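CheC-like superfamily protein (Shewanella oneidensis, PDB 3H2D) is a chemotaxis protein of the CheC-like superfamily, probably a CheX-type phosphatase that removes phosphate from the response regulator CheY. Local coordinates at residues Q64-Q69 / G145-E150; Q72-E77 / T87-E92; Q12-V17 / L24-G29. All coordinates share one frame; numbering follows the deposited sequence. Where two conformers were deposited one is given.

Interaction 1. Residues Q64-Q69 / G145-E150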
loop_
_atom_site.group_PDB
_atom_site.type_symbol
_atom_site.label_atom_id
_atom_site.label_comp_id
_atom_site.label_asym_id
_atom_site.label_seq_id
_atom_site.Cartn_x
_atom_site.Cartn_y
_atom_site.Cartn_z
ATOM N N GLN B 64 12.188 1.074 12.697
ATOM C CA GLN B 64 11.761 2.143 13.585
ATOM C C GLN B 64 12.874 3.092 13.968
ATOM O O GLN B 64 12.669 4.314 13.972
ATOM C CB GLN B 64 11.117 1.571 14.842
ATOM C CG GLN B 64 10.734 2.655 15.842
ATOM C CD GLN B 64 9.821 2.186 16.940
ATOM O OE1 GLN B 64 8.826 1.542 16.697
ATOM N NE2 GLN B 64 10.170 2.539 18.186
ATOM N N LYS B 65 14.037 2.573 14.386
ATOM C CA LYS B 65 15.105 3.499 14.866
ATOM C C LYS B 65 15.586 4.447 13.726
ATOM O O LYS B 65 15.879 5.640 13.943
ATOM C CB LYS B 65 16.272 2.708 15.463
ATOM C CG LYS B 65 17.332 3.556 16.134
ATOM C CD LYS B 65 18.565 2.719 16.420
ATOM C CE LYS B 65 19.674 3.500 17.069
ATOM N NZ LYS B 65 19.361 3.793 18.518
ATOM N N LEU B 66 15.614 3.908 12.516
ATOM C CA LEU B 66 15.992 4.679 11.346
ATOM C C LEU B 66 14.982 5.776 11.036
ATOM O O LEU B 66 15.394 6.934 10.860
ATOM C CB LEU B 66 16.231 3.793 10.136
ATOM C CG LEU B 66 16.498 4.471 8.777
ATOM C CD1 LEU B 66 17.641 5.478 8.798
ATOM C CD2 LEU B 66 16.695 3.433 7.642
ATOM N N VAL B 67 13.693 5.442 10.967
ATOM C CA VAL B 67 12.697 6.459 10.614
ATOM C C VAL B 67 12.627 7.547 11.711
ATOM O O VAL B 67 12.399 8.717 11.413
ATOM C CB VAL B 67 11.299 5.858 10.381
ATOM C CG1 VAL B 67 10.607 5.557 11.658
ATOM C CG2 VAL B 67 10.406 6.756 9.438
ATOM N N LEU B 68 12.775 7.152 12.976
ATOM C CA LEU B 68 12.823 8.131 14.058
ATOM C C LEU B 68 14.049 9.052 13.996
ATOM O O LEU B 68 13.958 10.237 14.366
ATOM C CB LEU B 68 12.697 7.465 15.413
ATOM C CG LEU B 68 11.356 6.777 15.718
ATOM C CD1 LEU B 68 11.452 6.094 17.077
ATOM C CD2 LEU B 68 10.200 7.816 15.705
ATOM N N GLN B 69 15.185 8.544 13.572
ATOM C CA GLN B 69 16.341 9.404 13.368
ATOM C C GLN B 69 16.150 10.348 12.181
ATOM O O GLN B 69 16.626 11.488 12.221
ATOM C CB GLN B 69 17.624 8.609 13.146
ATOM C CG GLN B 69 18.913 9.465 13.218
ATOM C CD GLN B 69 19.116 10.152 14.544
ATOM O OE1 GLN B 69 19.112 9.502 15.588
ATOM N NE2 GLN B 69 19.302 11.477 14.522
ATOM N N GLY B 145 19.886 1.443 11.293
ATOM C CA GLY B 145 19.126 0.342 10.759
ATOM C C GLY B 145 18.904 0.432 9.256
ATOM O O GLY B 145 19.549 1.223 8.552
ATOM N N THR B 146 17.966 -0.382 8.789
ATOM C CA THR B 146 17.800 -0.688 7.371
ATOM C C THR B 146 16.508 -0.126 6.749
ATOM O O THR B 146 15.455 -0.034 7.389
ATOM C CB THR B 146 17.851 -2.232 7.170
ATOM O OG1 THR B 146 18.991 -2.763 7.889
ATOM C CG2 THR B 146 17.924 -2.583 5.683
ATOM N N ALA B 147 16.601 0.255 5.476
ATOM C CA ALA B 147 15.446 0.594 4.682
ATOM C C ALA B 147 15.498 -0.212 3.391
ATOM O O ALA B 147 16.536 -0.756 3.036
ATOM C CB ALA B 147 15.355 2.136 4.409
ATOM N N PHE B 148 14.361 -0.309 2.723
ATOM C CA PHE B 148 14.239 -0.979 1.423
ATOM C C PHE B 148 13.325 -0.185 0.515
ATOM O O PHE B 148 12.294 0.327 0.966
ATOM C CB PHE B 148 13.600 -2.377 1.564
ATOM C CG PHE B 148 14.304 -3.284 2.499
ATOM C CD1 PHE B 148 13.948 -3.328 3.808
ATOM C CD2 PHE B 148 15.306 -4.124 2.046
ATOM C CE1 PHE B 148 14.573 -4.202 4.668
ATOM C CE2 PHE B 148 15.931 -4.988 2.892
ATOM C CZ PHE B 148 15.577 -5.027 4.201
ATOM N N ILE B 149 13.709 -0.083 -0.759
ATOM C CA ILE B 149 12.802 0.349 -1.795
ATOM C C ILE B 149 12.490 -0.865 -2.639
ATOM O O ILE B 149 13.372 -1.642 -2.952
ATOM C CB ILE B 149 13.391 1.428 -2.755
ATOM C CG1 ILE B 149 13.494 2.770 -2.100
ATOM C CG2 ILE B 149 12.501 1.578 -3.993
ATOM C CD1 ILE B 149 14.364 3.781 -2.938
ATOM N N GLU B 150 11.217 -1.048 -2.952
ATOM C CA GLU B 150 10.793 -2.005 -3.938
ATOM C C GLU B 150 9.892 -1.333 -4.987
ATOM O O GLU B 150 8.953 -0.608 -4.634
ATOM C CB GLU B 150 10.086 -3.192 -3.278
ATOM C CG GLU B 150 9.713 -4.300 -4.264
ATOM C CD GLU B 150 9.180 -5.602 -3.653
ATOM O OE1 GLU B 150 9.180 -5.761 -2.404
ATOM O OE2 GLU B 150 8.753 -6.474 -4.463
#
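Leu66, near the start of helix 64-75, lays its isobutyl group on the first residues of strand 145-153. The helix segment and the strand segment run nearly at right angles, at 85°, with their axes 7.1 Å apart at the closest point.

The apolar contact is made by one methyl. Leu66 CD2 lies 3.7 Å from Ala147 CB. With CG swung away from the backbone N to lie beside the carbonyl carbon (chi1 174°), the Leu66 side chain extends along the strand past Gly145, as far as Ala147.

The same methyl also packs on main-chain atoms. CD2 of Leu66 is 3.7 Å from the carbonyl carbon of Thr146 and equally close to Gly145 O. These are van der Waals contacts, and no hydrogen bond joins the two segments.

Gly145 is the strand residue nearest the helix. Its CA is 5.4 Å from the CA of Leu66. Its backbone angles (phi 127°) by themselves call for glycine, because a CB would jam against the preceding carbonyl O.

Polar groups bind outside the pair. The CB of Thr146 points away from the helix. Its OG1 hydrogen-bonds to a glycerol that probably came from the crystallisation liquor, and its N is bonded to Glu63 OE1, just before the helix.

The contact joins a helix to the antiparallel sheet of this CheX-family fold. Strand 145-153 lies between strands 135-142 and 54-62, and helix 64-75 follows 54-62 directly. Leu66 also touches Ser142 of strand 135-142, and on another face of the helix Val67 packs on Val86 and Val90 of helix 84-107.

Interaction 2. Residues Q72-E77 / T87-E92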
loop_
_atom_site.group_PDB
_atom_site.type_symbol
_atom_site.label_atom_id
_atom_site.label_comp_id
_atom_site.label_asym_id
_atom_site.label_seq_id
_atom_site.Cartn_x
_atom_site.Cartn_y
_atom_site.Cartn_z
ATOM N N GLN B 72 13.977 13.021 13.500
ATOM C CA GLN B 72 14.768 13.925 14.316
ATOM C C GLN B 72 15.499 14.941 13.413
ATOM O O GLN B 72 15.512 16.123 13.709
ATOM C CB GLN B 72 15.788 13.183 15.167
ATOM C CG GLN B 72 16.644 14.111 16.071
ATOM C CD GLN B 72 15.807 14.815 17.141
ATOM O OE1 GLN B 72 14.926 14.205 17.765
ATOM N NE2 GLN B 72 16.028 16.103 17.306
ATOM N N ASN B 73 16.160 14.436 12.369
ATOM C CA ASN B 73 17.025 15.268 11.550
ATOM C C ASN B 73 16.243 16.239 10.658
ATOM O O ASN B 73 16.656 17.375 10.447
ATOM C CB ASN B 73 17.896 14.391 10.665
ATOM C CG ASN B 73 18.970 13.657 11.437
ATOM O OD1 ASN B 73 19.044 13.719 12.667
ATOM N ND2 ASN B 73 19.801 12.947 10.711
HETATM N N MSE B 74 15.104 15.778 10.164
HETATM C CA MSE B 74 14.263 16.575 9.261
HETATM C C MSE B 74 13.404 17.601 9.995
HETATM O O MSE B 74 13.286 18.741 9.536
HETATM C CB MSE B 74 13.396 15.666 8.401
HETATM C CG MSE B 74 14.185 14.843 7.442
HETATM SE SE MSE B 74 13.078 13.955 6.167
HETATM C CE MSE B 74 12.465 15.470 5.121
ATOM N N LEU B 75 12.843 17.215 11.134
ATOM C CA LEU B 75 11.871 18.066 11.868
ATOM C C LEU B 75 12.302 18.500 13.280
ATOM O O LEU B 75 11.657 19.325 13.892
ATOM C CB LEU B 75 10.507 17.352 11.942
ATOM C CG LEU B 75 9.898 16.913 10.606
ATOM C CD1 LEU B 75 8.655 16.050 10.854
ATOM C CD2 LEU B 75 9.607 18.146 9.686
ATOM N N GLY B 76 13.389 17.955 13.799
ATOM C CA GLY B 76 13.909 18.409 15.044
ATOM C C GLY B 76 13.210 17.798 16.231
ATOM O O GLY B 76 13.321 18.289 17.342
ATOM N N GLU B 77 12.476 16.730 15.996
ATOM C CA GLU B 77 11.876 16.006 17.098
ATOM C C GLU B 77 11.568 14.604 16.715
ATOM O O GLU B 77 11.700 14.223 15.569
ATOM C CB GLU B 77 10.619 16.689 17.549
ATOM C CG GLU B 77 9.680 17.114 16.444
ATOM C CD GLU B 77 8.629 18.015 17.035
ATOM O OE1 GLU B 77 8.110 17.627 18.091
ATOM O OE2 GLU B 77 8.342 19.094 16.494
ATOM N N THR B 87 3.936 8.783 10.606
ATOM C CA THR B 87 3.316 8.311 9.370
ATOM C C THR B 87 3.088 9.462 8.360
ATOM O O THR B 87 3.284 9.262 7.175
ATOM C CB THR B 87 2.048 7.477 9.605
ATOM O OG1 THR B 87 0.955 8.325 10.022
ATOM C CG2 THR B 87 2.341 6.290 10.603
ATOM N N ASP B 88 2.710 10.645 8.837
ATOM C CA ASP B 88 2.638 11.816 7.965
ATOM C C ASP B 88 3.990 12.095 7.275
ATOM O O ASP B 88 4.032 12.299 6.078
ATOM C CB ASP B 88 2.250 13.056 8.767
ATOM C CG ASP B 88 0.812 13.079 9.160
ATOM O OD1 ASP B 88 -0.013 12.265 8.687
ATOM O OD2 ASP B 88 0.499 13.979 9.939
ATOM N N LEU B 89 5.091 12.045 8.013
ATOM C CA LEU B 89 6.394 12.293 7.399
ATOM C C LEU B 89 6.740 11.221 6.359
ATOM O O LEU B 89 7.255 11.538 5.307
ATOM C CB LEU B 89 7.514 12.355 8.453
ATOM C CG LEU B 89 8.933 12.650 7.892
ATOM C CD1 LEU B 89 9.000 14.023 7.208
ATOM C CD2 LEU B 89 9.944 12.596 9.017
ATOM N N VAL B 90 6.476 9.966 6.677
ATOM C CA VAL B 90 6.722 8.892 5.727
ATOM C C VAL B 90 5.894 9.103 4.453
ATOM O O VAL B 90 6.378 8.849 3.333
ATOM C CB VAL B 90 6.485 7.512 6.379
ATOM C CG1 VAL B 90 6.493 6.376 5.319
ATOM C CG2 VAL B 90 7.554 7.286 7.495
ATOM N N GLY B 91 4.660 9.567 4.599
ATOM C CA GLY B 91 3.813 9.903 3.457
ATOM C C GLY B 91 4.447 10.969 2.605
ATOM O O GLY B 91 4.478 10.845 1.381
ATOM N N GLU B 92 4.982 12.006 3.237
ATOM C CA GLU B 92 5.642 13.096 2.497
ATOM C C GLU B 92 6.931 12.646 1.847
ATOM O O GLU B 92 7.193 13.004 0.713
ATOM C CB GLU B 92 5.900 14.327 3.378
ATOM C CG GLU B 92 4.635 15.094 3.731
ATOM C CD GLU B 92 3.869 15.540 2.455
ATOM O OE1 GLU B 92 4.526 15.958 1.472
ATOM O OE2 GLU B 92 2.623 15.419 2.409
#
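Leu75 and Leu89 reach toward each other tip to tip, bridging the end of helix 64-75 and the early part of helix 84-107. Leu75 CD1 meets both methyls of its partner, and lies 4.1 Å from Leu89 CD2. The two leucines extend differently. Leu89 has CG anti to the backbone N (chi1 -179°), whereas Leu75 has CG beside its own N (chi1 -55°).

Selenomethionine 74 (Met74) adds a second contact from the residue just before Leu75. Its SE is 4.2 Å from Leu89 CD1. Leu89 thus offers CD1 to both neighbours, while CD2 faces Leu75. The packing is wholly apolar, with no hydrogen bond across it.

Helix 64-75 stops here. Gly76 has positive phi (82°), a backbone shape that suits glycine, and its N still bonds to Gln72 O. Leu75 lies at the exposed margin and Leu89 is buried.

This is plain helix-helix packing, with the nearest CA atoms, those of Leu75 and Leu89, 9.1 Å apart. Leu89 also touches Met71, one turn back on helix 64-75. The neighbouring Val90 packs on Val119 of strand 113-122, and Asp88 forms a salt bridge with Lys130 of the second subunit.

Interaction 3. Residues Q12-V17 / L24-G29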
loop_
_atom_site.group_PDB
_atom_site.type_symbol
_atom_site.label_atom_id
_atom_site.label_comp_id
_atom_site.label_asym_id
_atom_site.label_seq_id
_atom_site.Cartn_x
_atom_site.Cartn_y
_atom_site.Cartn_z
ATOM N N GLN B 12 17.868 7.494 -6.432
ATOM C CA GLN B 12 18.492 8.816 -6.410
ATOM C C GLN B 12 17.622 9.797 -5.620
ATOM O O GLN B 12 18.116 10.592 -4.830
ATOM C CB GLN B 12 18.706 9.280 -7.841
ATOM C CG GLN B 12 19.753 8.425 -8.600
ATOM C CD GLN B 12 19.706 8.554 -10.155
ATOM O OE1 GLN B 12 19.017 9.435 -10.728
ATOM N NE2 GLN B 12 20.460 7.653 -10.837
ATOM N N SER B 13 16.312 9.713 -5.837
ATOM C CA SER B 13 15.391 10.619 -5.182
ATOM C C SER B 13 15.378 10.386 -3.663
ATOM O O SER B 13 15.323 11.353 -2.920
ATOM C CB SER B 13 13.965 10.552 -5.791
ATOM O OG SER B 13 14.036 10.849 -7.175
ATOM N N LEU B 14 15.408 9.125 -3.225
ATOM C CA LEU B 14 15.420 8.809 -1.803
ATOM C C LEU B 14 16.721 9.341 -1.205
ATOM O O LEU B 14 16.706 9.927 -0.129
ATOM C CB LEU B 14 15.283 7.297 -1.557
ATOM C CG LEU B 14 15.293 6.868 -0.076
ATOM C CD1 LEU B 14 14.073 7.453 0.750
ATOM C CD2 LEU B 14 15.394 5.355 0.051
ATOM N N LEU B 15 17.834 9.125 -1.892
ATOM C CA LEU B 15 19.129 9.566 -1.365
ATOM C C LEU B 15 19.139 11.097 -1.292
ATOM O O LEU B 15 19.661 11.680 -0.336
ATOM C CB LEU B 15 20.292 9.030 -2.202
ATOM C CG LEU B 15 20.591 7.530 -2.170
ATOM C CD1 LEU B 15 21.905 7.310 -2.947
ATOM C CD2 LEU B 15 20.658 6.971 -0.731
ATOM N N ASN B 16 18.527 11.760 -2.258
ATOM C CA ASN B 16 18.326 13.219 -2.140
ATOM C C ASN B 16 17.612 13.664 -0.876
ATOM O O ASN B 16 18.058 14.573 -0.198
ATOM C CB ASN B 16 17.535 13.776 -3.339
ATOM C CG ASN B 16 18.348 13.891 -4.558
ATOM O OD1 ASN B 16 19.564 13.754 -4.520
ATOM N ND2 ASN B 16 17.679 14.104 -5.691
ATOM N N VAL B 17 16.487 13.040 -0.565
ATOM C CA VAL B 17 15.707 13.421 0.603
ATOM C C VAL B 17 16.481 13.111 1.904
ATOM O O VAL B 17 16.712 13.995 2.728
ATOM C CB VAL B 17 14.324 12.741 0.595
ATOM C CG1 VAL B 17 13.539 13.093 1.843
ATOM C CG2 VAL B 17 13.534 13.179 -0.660
ATOM N N LEU B 24 21.475 12.266 6.609
ATOM C CA LEU B 24 21.695 10.910 7.104
ATOM C C LEU B 24 22.164 10.045 5.927
ATOM O O LEU B 24 21.410 9.843 4.984
ATOM C CB LEU B 24 20.374 10.380 7.698
ATOM C CG LEU B 24 20.417 9.117 8.565
ATOM C CD1 LEU B 24 19.214 9.036 9.478
ATOM C CD2 LEU B 24 20.512 7.868 7.681
ATOM N N GLU B 25 23.399 9.548 5.999
ATOM C CA GLU B 25 23.990 8.740 4.928
ATOM C C GLU B 25 23.410 7.318 4.930
ATOM O O GLU B 25 23.665 6.550 5.856
ATOM C CB GLU B 25 25.521 8.689 5.092
ATOM C CG GLU B 25 26.296 7.982 3.957
ATOM C CD GLU B 25 27.670 7.468 4.410
ATOM O OE1 GLU B 25 28.688 7.941 3.861
ATOM O OE2 GLU B 25 27.738 6.596 5.322
ATOM N N LEU B 26 22.589 7.002 3.924
ATOM C CA LEU B 26 22.155 5.639 3.673
ATOM C C LEU B 26 23.135 5.026 2.686
ATOM O O LEU B 26 23.491 5.661 1.693
ATOM C CB LEU B 26 20.753 5.629 3.079
ATOM C CG LEU B 26 19.600 5.848 4.056
ATOM C CD1 LEU B 26 18.299 5.975 3.272
ATOM C CD2 LEU B 26 19.502 4.737 5.086
ATOM N N THR B 27 23.595 3.813 2.928
ATOM C CA THR B 27 24.444 3.153 1.937
ATOM C C THR B 27 23.604 2.107 1.217
ATOM O O THR B 27 23.154 1.158 1.846
ATOM C CB THR B 27 25.648 2.507 2.574
ATOM O OG1 THR B 27 26.452 3.521 3.179
ATOM C CG2 THR B 27 26.495 1.760 1.518
ATOM N N PRO B 28 23.403 2.285 -0.100
ATOM C CA PRO B 28 22.606 1.354 -0.883
ATOM C C PRO B 28 23.306 0.048 -1.101
ATOM O O PRO B 28 24.548 -0.009 -1.130
ATOM C CB PRO B 28 22.394 2.078 -2.205
ATOM C CG PRO B 28 23.365 3.183 -2.262
ATOM C CD PRO B 28 23.956 3.388 -0.914
ATOM N N GLY B 29 22.519 -1.008 -1.167
ATOM C CA GLY B 29 22.983 -2.307 -1.595
ATOM C C GLY B 29 22.788 -2.409 -3.107
ATOM O O GLY B 29 22.619 -1.409 -3.781
#
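Leu15 of helix 8-21 packs across Leu26 in a helix-turn-strand unit of this CheC-like fold: the helix ends, the chain turns back, and strand 27-33 forms one edge of the antiparallel sheet. Leu15 and Leu26 are the closest pair along the backbones, with CA atoms 7.1 Å apart.

The tighter part centres on Leu26, which is buried and points at the helix. Its side chain crosses that of Leu15 at a slant. One methyl of Leu15, CD2, makes the contact and lies 4.0 Å from Leu26 CB. It is just as near Leu26 O, packing against the backbone as well as the side chain. Leu15 CG stands beside its own backbone N, opposite the carbonyl carbon (chi1 -69°); CD2 meets Leu26 and CD1 meets Pro28.

The looser part lies toward Pro28, a partly exposed residue. On the segment leading into the strand, CB of Glu25 and of Thr27 points away from the helix, and both residues are exposed, while CB of Leu26 and of Pro28 points toward it. No hydrogen bond crosses the contact.

Inside the fold, Leu14 and Leu15 both also touch Phe140 of strand 135-142, and Thr27 is hydrogen-bonded through its backbone to Thr141. Leu14 reaches Leu26 on the buried side, CD2 to CD1 at 4.4 Å. On the looser side Leu15 CD1 stands 4.4 Å from Pro28 CG.

Overall arrangement
Interactions 1 and 3 pack helices on the sheet, while interaction 2 joins two helices at the periphery. Interactions 1 and 3 reach the same sheet, with centres 11 Å apart. They meet where Ile149 CD1 lies 3.5 Å from Leu14 CD2 and where Leu66 CD2 lies 4.0 Å from Leu26 CD2. Interactions 1 and 2 share helix 64-75, and Val67 CG2 is 3.5 Å from Val90 CG2. Interactions 2 and 3 are farther apart, 16 Å between centres, but Met74 CE still lies 4.2 Å from Val17 CG1. Along the chain, interaction 3 closes first, and interaction 2 is nested inside the loop closed by interaction 1.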